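Local coordinates for protein putative beta-glucosidase (Bifidobacterium adolescentis, PDB 5WAB) that probably hydrolyses terminal beta-glucosidic linkages, and perhaps the arabinopyranosidic linkage of ginsenoside Rb2, as a family 3 glycoside hydrolase, at residues Y6-L20 with L29-M41. Sequence-based numbering, arbitrary orientation.
Sequences YPSVNDLTLEEKASL and LQGVEAKGIPGYM
A capping box at the start of helix 14-19 is tied by a salt bridge from E16 to K35, in the loop that leads to the first strand of the TIM-barrel-like domain, and shows how one carboxylate can serve a helix end and a tertiary contact together. Within the box T13 OG1 accepts from E16 N, while T13 N gives a nearly straight bond (165°) to E16 OE1 from the anti side, 31° out of the carboxylate plane. The same oxygen offers its syn lone pair to K35 NZ at 2.9 Å, the lysine crossing the glutamate at about a right angle. K35 runs fully extended beyond CG, which carries its ammonium on to D11 O, 2.8 Å from NZ and in the carbonyl plane. Replacing E16 by an alanine is likely to leave the K35 ammonium without its carboxylate mate and T13 N without the acceptor that closes the box.

Next to this polar grip lie apolar contacts. L12 and K35 pass each other in opposite directions, L12 CD2 3.8 Å from K35 CD, and L12 meets I37 CD1 tip to tip through CD1. L20 CD2 lies 3.7 Å from V32 CG2, whereas P7, entered through a cis peptide bond, sets CG 3.8 Å from I37 CG1. With its ring anti to the backbone N (chi1 -176°), Y6 brings OH to 3.2 Å from K35 CA. At the helix's far end Q30 CG rests 3.2 Å from S19 O, and one water bridges L20 O and Q30 N.

Helices 257-265 and 271-292 pack against the segment 6-20: L14 touches both, and K17 forms a salt bridge with D275; from the other segment, G36 O accepts from R289. Beyond the loop, M41 pairs with A103, joining strand 41-44 to strand 102-106 in the parallel sheet.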
# COMPACT_ATOMS: atom_id res chain seq x y z
N TYR A 6 -26.25 7.00 27.46
CA TYR A 6 -26.46 8.29 26.82
C TYR A 6 -25.12 8.84 26.33
O TYR A 6 -24.16 8.88 27.10
CB TYR A 6 -27.12 9.25 27.80
CG TYR A 6 -27.48 10.60 27.23
CD1 TYR A 6 -26.57 11.64 27.22
CD2 TYR A 6 -28.76 10.83 26.73
CE1 TYR A 6 -26.91 12.88 26.72
CE2 TYR A 6 -29.11 12.07 26.23
CZ TYR A 6 -28.18 13.09 26.23
OH TYR A 6 -28.52 14.32 25.72
N PRO A 7 -25.03 9.28 25.07
CA PRO A 7 -26.19 9.26 24.16
C PRO A 7 -26.28 8.02 23.26
O PRO A 7 -25.27 7.35 23.04
CB PRO A 7 -25.95 10.51 23.31
CG PRO A 7 -24.45 10.56 23.19
CD PRO A 7 -23.91 10.06 24.51
N SER A 8 -27.49 7.72 22.78
CA SER A 8 -27.74 6.69 21.77
C SER A 8 -28.79 7.22 20.82
O SER A 8 -29.27 8.35 20.97
CB SER A 8 -28.19 5.37 22.40
OG SER A 8 -29.49 5.47 22.94
N VAL A 9 -29.18 6.40 19.84
CA VAL A 9 -30.24 6.82 18.92
C VAL A 9 -31.60 6.87 19.60
O VAL A 9 -32.51 7.53 19.08
CB VAL A 9 -30.33 5.93 17.67
CG1 VAL A 9 -29.30 6.35 16.64
CG2 VAL A 9 -30.20 4.47 18.04
N ASN A 10 -31.77 6.20 20.74
CA ASN A 10 -33.01 6.31 21.49
C ASN A 10 -33.24 7.72 22.02
O ASN A 10 -34.38 8.11 22.27
CB ASN A 10 -33.01 5.32 22.66
CG ASN A 10 -32.96 3.89 22.20
OD1 ASN A 10 -33.50 3.54 21.15
ND2 ASN A 10 -32.32 3.03 22.99
N ASP A 11 -32.17 8.51 22.15
CA ASP A 11 -32.26 9.87 22.66
C ASP A 11 -32.49 10.90 21.56
O ASP A 11 -32.62 12.09 21.87
CB ASP A 11 -30.99 10.20 23.45
CG ASP A 11 -30.75 9.26 24.62
OD1 ASP A 11 -31.66 9.12 25.46
OD2 ASP A 11 -29.66 8.65 24.70
N LEU A 12 -32.56 10.47 20.31
CA LEU A 12 -32.65 11.37 19.17
C LEU A 12 -34.03 11.34 18.53
O LEU A 12 -34.69 10.29 18.49
CB LEU A 12 -31.60 11.00 18.12
CG LEU A 12 -30.19 10.93 18.69
CD1 LEU A 12 -29.20 10.47 17.63
CD2 LEU A 12 -29.77 12.27 19.30
N THR A 13 -34.45 12.49 18.02
CA THR A 13 -35.63 12.54 17.17
C THR A 13 -35.27 12.01 15.78
O THR A 13 -34.11 11.73 15.47
CB THR A 13 -36.17 13.97 17.06
OG1 THR A 13 -35.25 14.78 16.32
CG2 THR A 13 -36.34 14.59 18.44
N LEU A 14 -36.30 11.86 14.93
CA LEU A 14 -36.05 11.41 13.57
C LEU A 14 -35.13 12.37 12.83
O LEU A 14 -34.19 11.95 12.14
CB LEU A 14 -37.36 11.24 12.81
CG LEU A 14 -37.26 10.84 11.34
CD1 LEU A 14 -36.62 9.47 11.21
CD2 LEU A 14 -38.64 10.84 10.72
N GLU A 15 -35.38 13.68 12.96
CA GLU A 15 -34.55 14.66 12.26
C GLU A 15 -33.11 14.60 12.74
O GLU A 15 -32.17 14.79 11.95
CB GLU A 15 -35.12 16.07 12.43
CG GLU A 15 -36.43 16.33 11.70
CD GLU A 15 -37.64 15.89 12.50
OE1 GLU A 15 -37.47 15.29 13.59
OE2 GLU A 15 -38.77 16.15 12.04
N GLU A 16 -32.91 14.36 14.04
CA GLU A 16 -31.55 14.24 14.56
C GLU A 16 -30.89 12.95 14.08
O GLU A 16 -29.69 12.94 13.80
CB GLU A 16 -31.57 14.31 16.08
CG GLU A 16 -31.92 15.71 16.58
CD GLU A 16 -32.22 15.75 18.06
OE1 GLU A 16 -32.54 14.69 18.64
OE2 GLU A 16 -32.12 16.86 18.65
N LYS A 17 -31.65 11.86 13.99
CA LYS A 17 -31.08 10.62 13.46
C LYS A 17 -30.62 10.81 12.02
O LYS A 17 -29.50 10.42 11.66
CB LYS A 17 -32.12 9.50 13.52
CG LYS A 17 -32.48 9.03 14.90
CD LYS A 17 -33.49 7.90 14.79
CE LYS A 17 -34.02 7.48 16.13
NZ LYS A 17 -35.04 6.41 16.00
N ALA A 18 -31.47 11.40 11.18
CA ALA A 18 -31.13 11.58 9.77
C ALA A 18 -29.96 12.54 9.59
O ALA A 18 -29.17 12.36 8.66
CB ALA A 18 -32.34 12.06 8.98
N SER A 19 -29.83 13.55 10.45
CA SER A 19 -28.72 14.48 10.29
C SER A 19 -27.39 13.78 10.50
O SER A 19 -26.39 14.16 9.87
CB SER A 19 -28.86 15.67 11.24
OG SER A 19 -28.73 15.28 12.60
N LEU A 20 -27.35 12.77 11.37
CA LEU A 20 -26.10 12.07 11.63
C LEU A 20 -25.58 11.32 10.41
O LEU A 20 -24.39 10.98 10.37
CB LEU A 20 -26.29 11.08 12.78
CG LEU A 20 -26.47 11.65 14.18
CD1 LEU A 20 -26.60 10.49 15.15
CD2 LEU A 20 -25.31 12.55 14.57
N LEU A 29 -18.04 15.69 11.30
CA LEU A 29 -19.22 14.87 11.50
C LEU A 29 -20.39 15.77 11.89
O LEU A 29 -20.23 16.95 12.21
CB LEU A 29 -18.95 13.83 12.59
CG LEU A 29 -17.72 12.93 12.42
CD1 LEU A 29 -17.52 12.06 13.65
CD2 LEU A 29 -17.83 12.06 11.17
N GLN A 30 -21.60 15.21 11.83
CA GLN A 30 -22.77 15.99 12.21
C GLN A 30 -22.77 16.18 13.72
O GLN A 30 -22.76 15.21 14.48
CB GLN A 30 -24.06 15.30 11.78
CG GLN A 30 -25.32 16.02 12.24
CD GLN A 30 -25.40 17.48 11.77
OE1 GLN A 30 -25.33 17.76 10.57
NE2 GLN A 30 -25.57 18.40 12.71
N GLY A 31 -22.75 17.43 14.15
CA GLY A 31 -22.82 17.70 15.57
C GLY A 31 -24.23 17.89 16.07
O GLY A 31 -24.96 18.77 15.60
N VAL A 32 -24.64 17.03 17.01
CA VAL A 32 -25.86 17.24 17.77
C VAL A 32 -25.39 17.60 19.17
O VAL A 32 -25.53 16.81 20.11
CB VAL A 32 -26.77 16.00 17.76
CG1 VAL A 32 -28.16 16.34 18.27
CG2 VAL A 32 -26.83 15.38 16.38
N GLU A 33 -24.79 18.79 19.31
CA GLU A 33 -24.19 19.19 20.58
C GLU A 33 -25.23 19.29 21.69
O GLU A 33 -24.88 19.14 22.87
CB GLU A 33 -23.44 20.51 20.43
CG GLU A 33 -22.05 20.39 19.82
CD GLU A 33 -22.06 20.44 18.30
OE1 GLU A 33 -23.17 20.57 17.71
OE2 GLU A 33 -20.97 20.37 17.69
N ALA A 34 -26.49 19.54 21.35
CA ALA A 34 -27.53 19.66 22.38
C ALA A 34 -27.76 18.34 23.11
O ALA A 34 -28.33 18.35 24.20
CB ALA A 34 -28.84 20.14 21.76
N LYS A 35 -27.34 17.22 22.53
CA LYS A 35 -27.56 15.92 23.13
C LYS A 35 -26.25 15.17 23.29
O LYS A 35 -26.22 13.94 23.33
CB LYS A 35 -28.58 15.12 22.33
CG LYS A 35 -29.94 15.81 22.31
CD LYS A 35 -31.03 14.93 21.76
CE LYS A 35 -32.37 15.59 21.93
NZ LYS A 35 -33.45 14.72 21.39
N GLY A 36 -25.15 15.92 23.39
CA GLY A 36 -23.86 15.35 23.71
C GLY A 36 -23.16 14.61 22.60
O GLY A 36 -22.36 13.71 22.87
N ILE A 37 -23.45 14.95 21.35
CA ILE A 37 -22.79 14.34 20.20
C ILE A 37 -22.03 15.43 19.46
O ILE A 37 -22.59 16.14 18.62
CB ILE A 37 -23.81 13.65 19.27
CG1 ILE A 37 -24.62 12.62 20.06
CG2 ILE A 37 -23.09 12.97 18.12
CD1 ILE A 37 -25.62 11.87 19.22
N PRO A 38 -20.74 15.58 19.73
CA PRO A 38 -19.96 16.63 19.06
C PRO A 38 -19.65 16.27 17.62
O PRO A 38 -19.51 15.09 17.26
CB PRO A 38 -18.68 16.72 19.90
CG PRO A 38 -19.04 16.09 21.22
CD PRO A 38 -20.02 15.01 20.89
N GLY A 39 -19.56 17.29 16.78
CA GLY A 39 -19.21 17.09 15.39
C GLY A 39 -17.72 17.17 15.19
O GLY A 39 -17.20 18.20 14.74
N TYR A 40 -17.01 16.09 15.52
CA TYR A 40 -15.56 16.07 15.46
C TYR A 40 -15.07 16.24 14.02
O TYR A 40 -15.76 15.89 13.06
CB TYR A 40 -15.03 14.76 16.03
CG TYR A 40 -15.27 14.55 17.51
CD1 TYR A 40 -15.08 15.58 18.42
CD2 TYR A 40 -15.68 13.31 18.00
CE1 TYR A 40 -15.29 15.39 19.77
CE2 TYR A 40 -15.89 13.11 19.35
CZ TYR A 40 -15.70 14.16 20.23
OH TYR A 40 -15.91 13.98 21.58
N MET A 41 -13.85 16.74 13.89
CA MET A 41 -13.25 17.00 12.59
C MET A 41 -12.70 15.71 11.98
O MET A 41 -12.11 14.88 12.67
CB MET A 41 -12.13 18.03 12.68
CG MET A 41 -11.43 18.30 11.35
SD MET A 41 -10.03 19.45 11.42
CE MET A 41 -10.85 20.99 11.82
O HOH W 1 -21.97 12.18 11.70